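Local coordinates for protein porin (Acinetobacter baumannii AB307-0294, PDB 5DL7) that forms an outer-membrane beta-barrel of the OprD porin family that probably lets small molecules, possibly including antibiotics, cross the membrane, at residues Gln206-Glu218 with Gln225-Asn237. Residues are numbered along the deposited sequence; the frame is centred on the assembly and turned at random.
Sequences QLKDYRLRAYHAE and QQFLGFNGKQPLN
A beta hairpin of the outer-membrane barrel pairs strand 210-218 with strand 225-235, antiparallel at 175°. Backbone bonds link the pairs Arg211-Asn231, Arg213-Gly229, Tyr215-Phe227 and Ala217-Gln225. Apolar Leu212, Ala214, Leu228 and Phe230 share one face, with Leu212 and Leu228 on the surface, consistent with the lipid side of a porin; there Leu228 CD2 rests 3.7 Å from Ala214 CB. Tyr210 on this face spreads its ring over Gly232, whose CA makes a CH-pi contact 4.1 Å from the ring centroid, room that a side-chain-free residue provides. Tyr210 OH then reaches Gln234 OE1 at 2.6 Å, in the carbonyl plane. Toward the other end, Gln226 NE2 donates to His216 ND1 at 3.0 Å with amide and imidazole nearly coplanar, while Gln226 OE1 is held by Asn250 and His216 NE2 by Tyr199.

The opposite face, probably turned to the barrel interior, mixes Arg211, Arg213 and Asn231 with buried Tyr215 and Phe227. Arg211 NH2 covers one face of the Arg213 guanidinium; Phe227 CE2 lies over the other, offset toward its rim, the planes 71° apart. With chi1 67°, Asn231 turns OD1 toward Arg211, whose NE donates to a lone pair of Asn231 OD1 at 2.8 Å; a water bridges the same OD1 to Arg213 NE.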
loop_
_atom_site.group_PDB
_atom_site.type_symbol
_atom_site.label_atom_id
_atom_site.label_comp_id
_atom_site.label_asym_id
_atom_site.label_seq_id
_atom_site.Cartn_x
_atom_site.Cartn_y
_atom_site.Cartn_z
ATOM N N GLN A 206 -5.538 5.969 20.686
ATOM C CA GLN A 206 -5.044 4.656 21.091
ATOM C C GLN A 206 -5.549 4.269 22.423
ATOM O O GLN A 206 -5.184 4.952 23.396
ATOM C CB GLN A 206 -3.480 4.665 21.001
ATOM C CG GLN A 206 -2.813 3.295 21.322
ATOM C CD GLN A 206 -2.922 2.210 20.254
ATOM O OE1 GLN A 206 -2.466 2.375 19.144
ATOM N NE2 GLN A 206 -3.553 1.061 20.620
ATOM N N LEU A 207 -6.394 3.250 22.543
ATOM C CA LEU A 207 -6.825 2.600 23.816
ATOM C C LEU A 207 -5.834 1.556 24.278
ATOM O O LEU A 207 -4.740 1.379 23.630
ATOM C CB LEU A 207 -8.211 1.955 23.727
ATOM C CG LEU A 207 -9.170 2.937 23.077
ATOM C CD1 LEU A 207 -10.545 2.255 22.986
ATOM C CD2 LEU A 207 -9.170 4.124 24.028
ATOM N N LYS A 208 -6.189 0.792 25.313
ATOM C CA LYS A 208 -5.241 -0.204 25.776
ATOM C C LYS A 208 -4.887 -1.218 24.659
ATOM O O LYS A 208 -3.689 -1.475 24.312
ATOM C CB LYS A 208 -5.843 -0.928 27.032
ATOM C CG LYS A 208 -4.737 -1.768 27.713
ATOM C CD LYS A 208 -5.166 -2.387 29.028
ATOM C CE LYS A 208 -6.382 -3.240 28.815
ATOM N NZ LYS A 208 -6.749 -3.785 30.132
ATOM N N ASP A 209 -5.992 -1.773 24.175
ATOM C CA ASP A 209 -5.868 -2.874 23.237
ATOM C C ASP A 209 -6.403 -2.540 21.840
ATOM O O ASP A 209 -6.155 -3.311 20.905
ATOM C CB ASP A 209 -6.640 -4.013 23.761
ATOM C CG ASP A 209 -6.005 -4.688 24.989
ATOM O OD1 ASP A 209 -4.776 -4.577 25.296
ATOM O OD2 ASP A 209 -6.831 -5.303 25.688
ATOM N N TYR A 210 -6.956 -1.334 21.600
ATOM C CA TYR A 210 -7.613 -0.968 20.407
ATOM C C TYR A 210 -7.202 0.421 19.989
ATOM O O TYR A 210 -6.854 1.281 20.846
ATOM C CB TYR A 210 -9.089 -1.015 20.468
ATOM C CG TYR A 210 -9.725 -2.317 20.543
ATOM C CD1 TYR A 210 -9.710 -3.052 21.716
ATOM C CD2 TYR A 210 -10.078 -2.944 19.388
ATOM C CE1 TYR A 210 -10.212 -4.374 21.733
ATOM C CE2 TYR A 210 -10.663 -4.191 19.426
ATOM C CZ TYR A 210 -10.651 -4.920 20.546
ATOM O OH TYR A 210 -11.132 -6.211 20.602
ATOM N N ARG A 211 -7.205 0.682 18.704
ATOM C CA ARG A 211 -6.952 2.009 18.130
ATOM C C ARG A 211 -8.213 2.314 17.385
ATOM O O ARG A 211 -8.659 1.480 16.539
ATOM C CB ARG A 211 -5.749 1.964 17.249
ATOM C CG ARG A 211 -5.489 3.230 16.428
ATOM C CD ARG A 211 -4.191 3.163 15.593
ATOM N NE ARG A 211 -4.336 2.230 14.458
ATOM C CZ ARG A 211 -3.644 2.289 13.311
ATOM N NH1 ARG A 211 -2.573 3.094 13.286
ATOM N NH2 ARG A 211 -3.822 1.380 12.344
ATOM N N LEU A 212 -8.699 3.540 17.450
ATOM C CA LEU A 212 -9.941 4.008 16.721
ATOM C C LEU A 212 -9.502 5.184 15.844
ATOM O O LEU A 212 -8.700 5.993 16.284
ATOM C CB LEU A 212 -10.963 4.550 17.709
ATOM C CG LEU A 212 -11.383 3.673 18.823
ATOM C CD1 LEU A 212 -12.498 4.341 19.658
ATOM C CD2 LEU A 212 -11.750 2.255 18.527
ATOM N N ARG A 213 -9.913 5.289 14.556
ATOM C CA ARG A 213 -9.439 6.231 13.627
ATOM C C ARG A 213 -10.677 6.773 12.854
ATOM O O ARG A 213 -11.646 6.047 12.529
ATOM C CB ARG A 213 -8.509 5.612 12.646
ATOM C CG ARG A 213 -7.255 5.010 13.326
ATOM C CD ARG A 213 -6.217 4.649 12.325
ATOM N NE ARG A 213 -6.713 3.476 11.593
ATOM C CZ ARG A 213 -6.211 3.013 10.410
ATOM N NH1 ARG A 213 -5.230 3.662 9.831
ATOM N NH2 ARG A 213 -6.602 1.850 9.812
ATOM N N ALA A 214 -10.542 8.054 12.483
ATOM C CA ALA A 214 -11.596 8.770 11.723
ATOM C C ALA A 214 -10.843 9.811 10.896
ATOM O O ALA A 214 -10.108 10.600 11.406
ATOM C CB ALA A 214 -12.653 9.377 12.587
ATOM N N TYR A 215 -11.195 9.866 9.605
ATOM C CA TYR A 215 -10.615 10.889 8.741
ATOM C C TYR A 215 -11.666 11.311 7.696
ATOM O O TYR A 215 -12.561 10.552 7.293
ATOM C CB TYR A 215 -9.392 10.372 7.925
ATOM C CG TYR A 215 -8.234 9.980 8.808
ATOM C CD1 TYR A 215 -7.338 10.890 9.262
ATOM C CD2 TYR A 215 -8.167 8.626 9.174
ATOM C CE1 TYR A 215 -6.360 10.522 10.226
ATOM C CE2 TYR A 215 -7.166 8.246 10.097
ATOM C CZ TYR A 215 -6.340 9.180 10.583
ATOM O OH TYR A 215 -5.374 8.727 11.474
ATOM N N HIS A 216 -11.525 12.520 7.256
ATOM C CA HIS A 216 -12.242 13.113 6.123
ATOM C C HIS A 216 -11.226 13.571 5.041
ATOM O O HIS A 216 -10.185 14.057 5.372
ATOM C CB HIS A 216 -13.146 14.330 6.541
ATOM C CG HIS A 216 -13.624 15.153 5.373
ATOM N ND1 HIS A 216 -14.647 14.737 4.550
ATOM C CD2 HIS A 216 -13.138 16.287 4.827
ATOM C CE1 HIS A 216 -14.793 15.605 3.572
ATOM N NE2 HIS A 216 -13.961 16.593 3.750
ATOM N N ALA A 217 -11.595 13.419 3.801
ATOM C CA ALA A 217 -10.721 13.769 2.668
ATOM C C ALA A 217 -11.592 14.348 1.504
ATOM O O ALA A 217 -12.760 13.996 1.308
ATOM C CB ALA A 217 -9.977 12.611 2.098
ATOM N N GLU A 218 -10.945 15.244 0.774
ATOM C CA GLU A 218 -11.503 15.796 -0.457
ATOM C C GLU A 218 -10.393 15.794 -1.494
ATOM O O GLU A 218 -9.418 16.518 -1.366
ATOM C CB GLU A 218 -12.129 17.144 -0.263
ATOM C CG GLU A 218 -12.703 17.663 -1.577
ATOM C CD GLU A 218 -13.264 19.077 -1.445
ATOM O OE1 GLU A 218 -14.137 19.248 -0.653
ATOM O OE2 GLU A 218 -12.662 19.978 -1.979
ATOM N N GLN A 225 -14.445 11.755 0.762
ATOM C CA GLN A 225 -14.369 10.440 1.357
ATOM C C GLN A 225 -14.218 10.542 2.910
ATOM O O GLN A 225 -13.411 11.359 3.312
ATOM C CB GLN A 225 -13.312 9.611 0.719
ATOM C CG GLN A 225 -13.130 8.216 1.247
ATOM C CD GLN A 225 -12.054 7.506 0.428
ATOM O OE1 GLN A 225 -10.865 7.596 0.709
ATOM N NE2 GLN A 225 -12.523 6.797 -0.630
ATOM N N GLN A 226 -15.055 9.790 3.611
ATOM C CA GLN A 226 -14.767 9.625 5.053
ATOM C C GLN A 226 -14.383 8.224 5.413
ATOM O O GLN A 226 -14.751 7.212 4.677
ATOM C CB GLN A 226 -16.028 9.929 5.795
ATOM C CG GLN A 226 -16.505 11.370 5.754
ATOM C CD GLN A 226 -17.243 11.701 4.437
ATOM O OE1 GLN A 226 -18.059 10.918 3.951
ATOM N NE2 GLN A 226 -16.848 12.784 3.863
ATOM N N PHE A 227 -13.586 8.063 6.417
ATOM C CA PHE A 227 -13.138 6.754 6.908
ATOM C C PHE A 227 -13.473 6.672 8.393
ATOM O O PHE A 227 -13.159 7.628 9.138
ATOM C CB PHE A 227 -11.602 6.657 6.800
ATOM C CG PHE A 227 -11.003 5.407 7.445
ATOM C CD1 PHE A 227 -11.067 4.215 6.744
ATOM C CD2 PHE A 227 -10.589 5.463 8.735
ATOM C CE1 PHE A 227 -10.537 3.086 7.326
ATOM C CE2 PHE A 227 -10.021 4.300 9.338
ATOM C CZ PHE A 227 -10.051 3.139 8.638
ATOM N N LEU A 228 -13.939 5.517 8.810
ATOM C CA LEU A 228 -13.984 5.189 10.238
ATOM C C LEU A 228 -13.391 3.796 10.377
ATOM O O LEU A 228 -13.672 2.938 9.515
ATOM C CB LEU A 228 -15.434 5.060 10.737
ATOM C CG LEU A 228 -16.177 6.399 10.715
ATOM C CD1 LEU A 228 -17.649 6.012 11.144
ATOM C CD2 LEU A 228 -15.593 7.354 11.747
ATOM N N GLY A 229 -12.655 3.560 11.419
ATOM C CA GLY A 229 -12.038 2.193 11.560
ATOM C C GLY A 229 -11.573 1.931 12.956
ATOM O O GLY A 229 -11.370 2.864 13.753
ATOM N N PHE A 230 -11.334 0.649 13.249
ATOM C CA PHE A 230 -10.649 0.310 14.489
ATOM C C PHE A 230 -9.802 -0.906 14.217
ATOM O O PHE A 230 -10.043 -1.668 13.301
ATOM C CB PHE A 230 -11.608 0.093 15.609
ATOM C CG PHE A 230 -12.505 -1.097 15.499
ATOM C CD1 PHE A 230 -12.057 -2.364 15.879
ATOM C CD2 PHE A 230 -13.751 -1.006 15.018
ATOM C CE1 PHE A 230 -12.865 -3.470 15.735
ATOM C CE2 PHE A 230 -14.603 -2.124 14.899
ATOM C CZ PHE A 230 -14.170 -3.362 15.309
ATOM N N ASN A 231 -8.812 -1.065 15.068
ATOM C CA ASN A 231 -8.002 -2.299 15.070
ATOM C C ASN A 231 -7.489 -2.637 16.449
ATOM O O ASN A 231 -7.258 -1.756 17.258
ATOM C CB ASN A 231 -6.862 -2.182 14.052
ATOM C CG ASN A 231 -5.816 -1.150 14.384
ATOM O OD1 ASN A 231 -6.020 0.053 14.213
ATOM N ND2 ASN A 231 -4.620 -1.622 14.873
ATOM N N GLY A 232 -7.382 -3.921 16.751
ATOM C CA GLY A 232 -6.996 -4.271 18.075
ATOM C C GLY A 232 -6.364 -5.623 18.204
ATOM O O GLY A 232 -6.279 -6.366 17.199
ATOM N N LYS A 233 -5.812 -5.803 19.374
ATOM C CA LYS A 233 -5.210 -7.080 19.762
ATOM C C LYS A 233 -5.530 -7.217 21.231
ATOM O O LYS A 233 -4.976 -6.475 22.082
ATOM C CB LYS A 233 -3.716 -7.038 19.507
ATOM C CG LYS A 233 -3.047 -8.311 20.068
ATOM C CD LYS A 233 -1.557 -8.277 19.623
ATOM C CE LYS A 233 -0.715 -9.368 20.264
ATOM N NZ LYS A 233 0.740 -8.971 20.118
ATOM N N GLN A 234 -6.512 -8.020 21.506
ATOM C CA GLN A 234 -7.034 -8.097 22.800
ATOM C C GLN A 234 -6.757 -9.529 23.377
ATOM O O GLN A 234 -7.244 -10.511 22.840
ATOM C CB GLN A 234 -8.566 -7.976 22.700
ATOM C CG GLN A 234 -9.328 -8.023 24.019
ATOM C CD GLN A 234 -10.836 -7.942 23.806
ATOM O OE1 GLN A 234 -11.374 -7.550 22.829
ATOM N NE2 GLN A 234 -11.506 -8.296 24.823
ATOM N N PRO A 235 -6.159 -9.596 24.550
ATOM C CA PRO A 235 -5.912 -10.951 25.134
ATOM C C PRO A 235 -7.215 -11.494 25.618
ATOM O O PRO A 235 -7.825 -10.812 26.404
ATOM C CB PRO A 235 -4.990 -10.673 26.295
ATOM C CG PRO A 235 -4.795 -9.201 26.401
ATOM C CD PRO A 235 -5.399 -8.510 25.232
ATOM N N LEU A 236 -7.618 -12.708 25.253
ATOM C CA LEU A 236 -8.785 -13.416 25.811
ATOM C C LEU A 236 -8.409 -14.253 27.054
ATOM O O LEU A 236 -9.293 -14.599 27.846
ATOM C CB LEU A 236 -9.461 -14.299 24.791
ATOM C CG LEU A 236 -9.931 -13.618 23.502
ATOM C CD1 LEU A 236 -10.522 -14.543 22.481
ATOM C CD2 LEU A 236 -10.904 -12.483 23.858
ATOM N N ASN A 237 -7.146 -14.677 27.145
ATOM C CA ASN A 237 -6.532 -15.285 28.336
ATOM C C ASN A 237 -5.010 -15.128 28.116
ATOM O O ASN A 237 -4.580 -14.429 27.187
ATOM C CB ASN A 237 -6.912 -16.743 28.504
ATOM C CG ASN A 237 -6.501 -17.572 27.284
ATOM O OD1 ASN A 237 -5.366 -17.496 26.792
ATOM N ND2 ASN A 237 -7.388 -18.355 26.829
HETATM O O HOH W 1 -7.985 1.432 12.870
#